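Local coordinates for ABC transporter substrate-binding protein (Staphylococcus aureus subsp. aureus NCTC 8325, PDB 3UN6) that probably captures a ligand for uptake by an ABC-type import system, and binds zinc, at residues F249-R254 / V258-H263; L96-K101 / E293-V298; E68-N73 / G85-A90. All coordinates share one frame; numbering follows the deposited sequence.

Interaction 1 (F249-R254 / V258-H263)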
# COMPACT_ATOMS: atom_id res chain seq x y z
N PHE A 249 5.67 -15.73 -2.14
CA PHE A 249 5.69 -16.61 -3.31
C PHE A 249 4.43 -17.46 -3.40
O PHE A 249 3.93 -17.70 -4.49
CB PHE A 249 6.96 -17.44 -3.33
CG PHE A 249 8.21 -16.62 -3.57
CD1 PHE A 249 8.54 -16.22 -4.85
CD2 PHE A 249 9.02 -16.24 -2.51
CE1 PHE A 249 9.68 -15.44 -5.08
CE2 PHE A 249 10.16 -15.46 -2.73
CZ PHE A 249 10.49 -15.06 -4.02
N LYS A 250 3.91 -17.91 -2.26
CA LYS A 250 2.62 -18.63 -2.26
C LYS A 250 1.50 -17.78 -2.90
O LYS A 250 0.60 -18.30 -3.57
CB LYS A 250 2.18 -18.96 -0.82
CG LYS A 250 2.55 -20.30 -0.29
CD LYS A 250 1.76 -21.41 -1.00
CE LYS A 250 1.85 -22.72 -0.26
NZ LYS A 250 3.25 -23.08 0.07
N MSE A 251 1.59 -16.47 -2.68
CA MSE A 251 0.59 -15.51 -3.14
C MSE A 251 0.60 -15.22 -4.64
O MSE A 251 -0.26 -14.49 -5.13
CB MSE A 251 0.73 -14.21 -2.37
CG MSE A 251 0.31 -14.33 -0.90
SE MSE A 251 -1.65 -14.43 -0.62
CE MSE A 251 -2.12 -12.57 -0.93
N ASN A 252 1.58 -15.77 -5.35
CA ASN A 252 1.60 -15.66 -6.81
C ASN A 252 0.45 -16.45 -7.39
O ASN A 252 -0.15 -16.06 -8.39
CB ASN A 252 2.91 -16.21 -7.38
CG ASN A 252 4.05 -15.22 -7.28
OD1 ASN A 252 3.84 -14.01 -7.34
ND2 ASN A 252 5.27 -15.74 -7.19
N ASP A 253 0.16 -17.60 -6.78
CA ASP A 253 -0.96 -18.39 -7.20
C ASP A 253 -2.22 -17.57 -6.92
O ASP A 253 -2.53 -17.31 -5.76
CB ASP A 253 -0.99 -19.70 -6.42
CG ASP A 253 -2.27 -20.49 -6.69
OD1 ASP A 253 -3.10 -19.98 -7.46
OD2 ASP A 253 -2.44 -21.58 -6.12
N ARG A 254 -2.93 -17.17 -7.97
CA ARG A 254 -4.16 -16.36 -7.82
C ARG A 254 -5.31 -16.95 -7.03
O ARG A 254 -6.06 -16.19 -6.40
CB ARG A 254 -4.73 -15.88 -9.16
CG ARG A 254 -4.52 -14.40 -9.40
CD ARG A 254 -3.15 -14.04 -9.88
NE ARG A 254 -3.04 -12.58 -9.95
CZ ARG A 254 -2.16 -11.92 -10.70
NH1 ARG A 254 -2.14 -10.60 -10.67
NH2 ARG A 254 -1.32 -12.58 -11.49
N VAL A 258 -6.90 -14.83 -3.63
CA VAL A 258 -8.35 -14.58 -3.52
C VAL A 258 -8.88 -15.21 -2.25
O VAL A 258 -9.53 -14.56 -1.46
CB VAL A 258 -9.17 -15.12 -4.75
CG1 VAL A 258 -10.69 -15.01 -4.48
CG2 VAL A 258 -8.79 -14.36 -6.06
N ASP A 259 -8.59 -16.50 -2.06
CA ASP A 259 -9.05 -17.24 -0.87
C ASP A 259 -8.59 -16.57 0.44
O ASP A 259 -9.36 -16.45 1.39
CB ASP A 259 -8.58 -18.70 -0.93
CG ASP A 259 -9.24 -19.50 -2.09
OD1 ASP A 259 -10.34 -19.12 -2.55
OD2 ASP A 259 -8.66 -20.53 -2.52
N ILE A 260 -7.33 -16.14 0.49
CA ILE A 260 -6.83 -15.41 1.68
C ILE A 260 -7.67 -14.17 1.97
O ILE A 260 -8.13 -13.95 3.08
CB ILE A 260 -5.36 -14.97 1.51
CG1 ILE A 260 -4.42 -16.06 2.05
CG2 ILE A 260 -5.08 -13.73 2.29
CD1 ILE A 260 -4.58 -16.32 3.59
N MSE A 261 -7.87 -13.35 0.95
CA MSE A 261 -8.61 -12.13 1.11
C MSE A 261 -10.10 -12.31 1.42
O MSE A 261 -10.63 -11.58 2.25
CB MSE A 261 -8.43 -11.24 -0.11
CG MSE A 261 -6.97 -10.83 -0.30
SE MSE A 261 -6.83 -9.50 -1.66
CE MSE A 261 -7.37 -10.41 -3.08
N THR A 262 -10.76 -13.28 0.78
CA THR A 262 -12.19 -13.47 1.05
C THR A 262 -12.39 -13.80 2.50
O THR A 262 -13.39 -13.41 3.13
CB THR A 262 -12.83 -14.56 0.16
OG1 THR A 262 -12.07 -15.78 0.27
CG2 THR A 262 -12.87 -14.12 -1.31
N HIS A 263 -11.44 -14.53 3.06
CA HIS A 263 -11.52 -14.89 4.44
C HIS A 263 -11.48 -13.67 5.38
O HIS A 263 -12.35 -13.52 6.24
CB HIS A 263 -10.36 -15.84 4.78
CG HIS A 263 -10.38 -16.31 6.20
ND1 HIS A 263 -11.07 -17.44 6.59
CD2 HIS A 263 -9.82 -15.80 7.32
CE1 HIS A 263 -10.92 -17.61 7.90
NE2 HIS A 263 -10.17 -16.63 8.36
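M251, present as selenomethionine, and I260 meet at the buried side of the corner where the chain leaves helix 234-250 and enters helix 254-264. The selenium SE of M251 lies 4.2 Å from CG1 of I260, and the two side chains cross at about a right angle. M251 is bent at both of its outer torsions, chi2 -74° and chi3 -75°, which folds the flexible chain over to the neighbouring helix although its CB sets out along the contact. A supple, unbranched apolar chain suits this place, where it meets several surfaces: M251 also packs on A48 and N49 of helix 48-58 and on Y281, while the branched I260 lies against M51.

The close-fitting part is at R254 and V258, one helical turn apart. V258 N gives its hydrogen to R254 O at 3.2 Å, nearly straight at 165°, a backbone bond near the start of helix 254-264. Beside it, CG2 of V258 lies 3.3 Å from the same R254 O, which also bonds to S257 OG. The compact V258 is buried against R269, T273 and A276 of helix 269-277.

Charge and solvent take over at the margin. The R254 side chain is exposed, and its NE is hydrogen-bonded to A276 O. A type I turn from K250 ends at D253, which stands at the N-cap, its OD1 accepting from K255 N. D259 pairs with R269 in a salt bridge, and further along T262 OG1 bonds to D259 O at 3.0 Å, from above the carbonyl plane.

Directional bonds thus start the new helix, whereas the selenium contact is apolar and undirected; the chemistry implies a corner shaped by its turn and cap, with dispersion packing filling its inner side.

Interaction 2 (L96-K101 / E293-V298)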
# COMPACT_ATOMS: atom_id res chain seq x y z
N LEU A 96 4.69 7.83 3.44
CA LEU A 96 4.24 8.17 4.81
C LEU A 96 5.28 7.71 5.83
O LEU A 96 5.63 8.45 6.76
CB LEU A 96 2.88 7.50 5.08
CG LEU A 96 2.18 7.80 6.39
CD1 LEU A 96 2.06 9.32 6.65
CD2 LEU A 96 0.79 7.10 6.42
N ALA A 97 5.75 6.48 5.64
CA ALA A 97 6.82 5.91 6.46
C ALA A 97 8.15 6.70 6.28
O ALA A 97 8.87 6.94 7.23
CB ALA A 97 7.00 4.43 6.11
N MSE A 98 8.47 7.11 5.05
CA MSE A 98 9.67 7.91 4.77
C MSE A 98 9.62 9.28 5.48
O MSE A 98 10.61 9.75 6.02
CB MSE A 98 9.82 8.14 3.26
CG MSE A 98 10.28 6.92 2.48
SE MSE A 98 9.93 7.02 0.55
CE MSE A 98 11.04 8.56 0.16
N LYS A 99 8.46 9.92 5.45
CA LYS A 99 8.26 11.21 6.10
C LYS A 99 8.43 11.05 7.60
O LYS A 99 9.13 11.82 8.23
CB LYS A 99 6.87 11.75 5.78
CG LYS A 99 6.49 13.00 6.54
CD LYS A 99 7.37 14.17 6.20
CE LYS A 99 6.93 15.40 6.98
NZ LYS A 99 7.84 16.56 6.81
N SER A 100 7.78 10.04 8.17
CA SER A 100 7.88 9.74 9.58
C SER A 100 9.37 9.52 9.91
O SER A 100 9.89 10.03 10.90
CB SER A 100 7.03 8.53 9.93
OG SER A 100 7.00 8.34 11.33
N LYS A 101 10.06 8.78 9.05
CA LYS A 101 11.51 8.56 9.24
C LYS A 101 12.28 9.89 9.21
O LYS A 101 13.14 10.14 10.06
CB LYS A 101 12.06 7.62 8.16
CG LYS A 101 13.49 7.16 8.40
CD LYS A 101 13.48 6.15 9.54
CE LYS A 101 14.83 5.78 10.03
NZ LYS A 101 14.70 4.92 11.24
N GLU A 293 13.30 5.57 -7.43
CA GLU A 293 12.21 6.16 -8.21
C GLU A 293 11.27 6.95 -7.30
O GLU A 293 10.81 8.05 -7.67
CB GLU A 293 11.39 5.08 -8.93
CG GLU A 293 10.28 5.62 -9.83
CD GLU A 293 9.58 4.52 -10.64
OE1 GLU A 293 9.07 3.54 -10.03
OE2 GLU A 293 9.53 4.65 -11.88
N ILE A 294 10.94 6.39 -6.14
CA ILE A 294 10.06 7.09 -5.17
C ILE A 294 10.73 8.33 -4.60
O ILE A 294 10.10 9.39 -4.50
CB ILE A 294 9.57 6.17 -4.02
CG1 ILE A 294 8.73 5.00 -4.60
CG2 ILE A 294 8.73 6.99 -2.95
CD1 ILE A 294 7.55 5.47 -5.48
N THR A 295 12.02 8.23 -4.27
CA THR A 295 12.73 9.40 -3.73
C THR A 295 12.75 10.54 -4.74
O THR A 295 12.55 11.70 -4.38
CB THR A 295 14.18 9.07 -3.24
OG1 THR A 295 15.00 8.61 -4.31
CG2 THR A 295 14.17 8.01 -2.12
N THR A 296 12.96 10.20 -6.01
CA THR A 296 13.01 11.17 -7.08
C THR A 296 11.70 11.93 -7.18
O THR A 296 11.68 13.17 -7.27
CB THR A 296 13.28 10.47 -8.43
OG1 THR A 296 14.64 10.05 -8.48
CG2 THR A 296 13.00 11.41 -9.58
N LEU A 297 10.61 11.18 -7.17
CA LEU A 297 9.28 11.75 -7.29
C LEU A 297 8.88 12.60 -6.06
O LEU A 297 8.28 13.64 -6.21
CB LEU A 297 8.26 10.62 -7.54
CG LEU A 297 8.39 9.82 -8.85
CD1 LEU A 297 7.35 8.70 -8.87
CD2 LEU A 297 8.24 10.71 -10.11
N VAL A 298 9.22 12.15 -4.86
CA VAL A 298 8.96 12.90 -3.61
C VAL A 298 9.75 14.22 -3.64
O VAL A 298 9.23 15.28 -3.28
CB VAL A 298 9.40 12.07 -2.38
CG1 VAL A 298 9.57 12.94 -1.14
CG2 VAL A 298 8.44 10.87 -2.15
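M98, a selenomethionine here, reaches from helix 94-102 across to helix 288-300 and supplies every side-chain contact of the first segment, meeting I294, T295 and V298. The two short helical segments stand well apart, 12.2 Å between axes at closest approach, and are steeply inclined at -72°. A long, unbranched side chain suits a gap of this width, and M98 spans it with its chain extended at chi2 before it turns at chi3 (62°), so that CE swings off the line of the chain and lies over the second helix.

I294 takes the selenium: its CG2 branch lies 3.7 Å from M98 SE, the closest touch here. That branch stands anti to the backbone N and faces M98, while CG1 runs off in another direction. Beta-branched isoleucine suits the spot, since its CG2 methyl, carried directly on CB, stays close to the backbone and gives a surface for the flexible chain of M98.

T295 offers the next surface. Its CG2 methyl meets M98 CE at 3.9 Å, the two side chains crossing nearly at right angles, while its OG1 is hydrogen-bonded to Q292 OE1. One threonine therefore presents carbon to the interface and keeps its hydroxyl engaged within its own helix. V298 CG2, one turn beyond I294, completes the seat at 4.2 Å from CE.

All four residues are buried, and no hydrogen bond joins the segments. P306 and F312 pack on M98 as well, and I294 and V298 also touch E95 of M98's own helix. The steep crossing joins the helix directly following strand 89-93 to a helix from late in the chain, packing consistent with the type 2 periplasmic-binding-protein fold, in which C-terminal helices lie against an alpha/beta domain.

Interaction 3 (E68-N73 / G85-A90). With PO4 (phosphate ion), chain D.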
# COMPACT_ATOMS: atom_id res chain seq x y z
N GLU A 68 -0.10 -11.00 15.80
CA GLU A 68 -1.40 -10.38 16.01
C GLU A 68 -1.54 -9.29 14.96
O GLU A 68 -0.70 -8.38 14.88
CB GLU A 68 -1.53 -9.78 17.42
CG GLU A 68 -2.77 -8.89 17.57
CD GLU A 68 -3.06 -8.49 19.01
OE1 GLU A 68 -3.86 -7.54 19.20
OE2 GLU A 68 -2.51 -9.11 19.95
N LEU A 69 -2.58 -9.40 14.14
CA LEU A 69 -2.84 -8.42 13.09
C LEU A 69 -3.88 -7.41 13.60
O LEU A 69 -5.01 -7.77 13.93
CB LEU A 69 -3.33 -9.12 11.83
CG LEU A 69 -2.38 -10.15 11.21
CD1 LEU A 69 -3.08 -10.83 10.04
CD2 LEU A 69 -1.07 -9.52 10.76
N VAL A 70 -3.50 -6.14 13.63
CA VAL A 70 -4.34 -5.08 14.18
C VAL A 70 -4.85 -4.18 13.02
O VAL A 70 -4.05 -3.52 12.33
CB VAL A 70 -3.53 -4.25 15.20
CG1 VAL A 70 -4.38 -3.17 15.87
CG2 VAL A 70 -2.90 -5.18 16.25
N LYS A 71 -6.17 -4.15 12.83
CA LYS A 71 -6.80 -3.42 11.72
C LYS A 71 -7.14 -1.96 11.98
O LYS A 71 -7.67 -1.62 13.04
CB LYS A 71 -8.09 -4.12 11.29
CG LYS A 71 -8.71 -3.52 10.05
CD LYS A 71 -9.97 -4.24 9.59
CE LYS A 71 -11.15 -3.90 10.48
NZ LYS A 71 -12.39 -4.49 9.91
N PHE A 72 -6.89 -1.12 10.98
CA PHE A 72 -7.16 0.31 11.03
C PHE A 72 -7.99 0.68 9.81
O PHE A 72 -7.95 -0.03 8.81
CB PHE A 72 -5.84 1.09 11.04
CG PHE A 72 -5.05 0.91 12.30
CD1 PHE A 72 -4.09 -0.09 12.40
CD2 PHE A 72 -5.32 1.69 13.41
CE1 PHE A 72 -3.38 -0.29 13.57
CE2 PHE A 72 -4.63 1.51 14.60
CZ PHE A 72 -3.64 0.49 14.68
N ASN A 73 -8.78 1.75 9.90
CA ASN A 73 -9.64 2.20 8.79
C ASN A 73 -9.02 3.36 8.01
O ASN A 73 -9.52 3.73 6.96
CB ASN A 73 -11.00 2.69 9.31
CG ASN A 73 -11.72 1.66 10.17
OD1 ASN A 73 -12.32 2.01 11.20
ND2 ASN A 73 -11.66 0.39 9.76
N GLY A 85 4.25 2.93 19.56
CA GLY A 85 4.64 1.56 19.97
C GLY A 85 3.50 0.61 20.36
O GLY A 85 3.75 -0.45 20.93
N ARG A 86 2.26 0.97 20.06
CA ARG A 86 1.15 0.07 20.37
C ARG A 86 1.11 -1.11 19.38
O ARG A 86 0.48 -2.13 19.66
CB ARG A 86 -0.15 0.84 20.47
CG ARG A 86 -0.17 1.71 21.71
CD ARG A 86 -1.42 2.55 21.81
NE ARG A 86 -1.34 3.51 22.92
CZ ARG A 86 -1.58 3.22 24.20
NH1 ARG A 86 -1.86 1.98 24.59
NH2 ARG A 86 -1.51 4.18 25.12
N ILE A 87 1.77 -0.94 18.23
CA ILE A 87 2.03 -2.01 17.29
C ILE A 87 3.54 -2.01 17.06
O ILE A 87 4.22 -1.00 17.25
CB ILE A 87 1.24 -1.93 15.95
CG1 ILE A 87 1.57 -0.65 15.18
CG2 ILE A 87 -0.26 -2.05 16.21
CD1 ILE A 87 0.73 -0.46 13.92
N ASP A 88 4.07 -3.18 16.73
CA ASP A 88 5.50 -3.41 16.53
C ASP A 88 5.97 -3.14 15.09
O ASP A 88 7.17 -3.04 14.82
CB ASP A 88 5.78 -4.88 16.86
CG ASP A 88 5.47 -5.21 18.29
OD1 ASP A 88 6.15 -4.62 19.18
OD2 ASP A 88 4.57 -6.06 18.54
N GLY A 89 5.02 -3.10 14.17
CA GLY A 89 5.29 -2.87 12.77
C GLY A 89 3.99 -2.69 12.02
O GLY A 89 2.90 -2.61 12.63
N ALA A 90 4.07 -2.63 10.70
CA ALA A 90 2.90 -2.37 9.90
C ALA A 90 3.15 -2.45 8.41
O ALA A 90 4.29 -2.31 7.96
CB ALA A 90 2.40 -0.95 10.21
P PO4 D . -15.31 -5.06 12.20
O1 PO4 D . -16.43 -5.30 11.21
O2 PO4 D . -14.37 -6.24 12.17
O3 PO4 D . -14.54 -3.82 11.83
O4 PO4 D . -15.91 -4.94 13.58
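NZ of K71 donates to O3 of the phosphate ion at 3.0 Å, with a second, weak bond to O2 of the same ion. The lysine chain leaves the strand with CG anti to the backbone N and bends at chi3 (75°), which brings the ammonium group to the anion. K266 NZ binds the phosphate too. The ion probably comes from the crystallisation liquor, and this exposed, charged face suits lysine.

The flanking residues V70 and F72 point the opposite way, toward I87, and here the contact is wholly apolar. I87 serves both with separate branches. CG2 lies 4.1 Å from V70 CB, the side chains crossing at a slant. CD1, at the end of the longer branch, is 4.1 Å from F72 CE1, approaching the ring obliquely as the two side chains run past each other in opposite directions. With chi1 at 60°, CG1 of I87 sits between its backbone N and carbonyl carbon, leaving CG2 and CD1 to meet different neighbours. The forked isoleucine fills the buried place, and the broad phenyl ring of F72 also rests on L78 and A81 of helix 75-83.

No hydrogen bond links the segments; strand 36-41 lies between strands 66-71 and 89-93. V70 bonds through its backbone to I39 and Y41, and D88 OD2 takes the N-H of K38. G85, with positive phi, ends the preceding helix in a Schellman motif. Strand 66-71, helix 75-83 and strand 89-93 form a beta-alpha-beta crossover spanning one parallel strand, the start of the 2-1-3-5-4 strand order characteristic of type 2 periplasmic-binding-protein domains.

Interactions 2 and 3 lie on consecutive elements, since strand 89-93 runs straight into helix 94-102, and their nearest atoms are about 7 Å apart. Interaction 1 lies on the other side of the chain's centre from interaction 2, with centres 29 Å apart. Interaction 2 is the most uniformly buried and joins helices distant in sequence; interaction 3 is partly buried, with a charged outer face, and interaction 1 joins neighbouring elements at a corner with one exposed arginine at its margin. Only interaction 1 has a hydrogen bond across its segments, a local helical one. None directly coordinates zinc, though helix 48-58, beside interaction 1, closely follows the ligand H46.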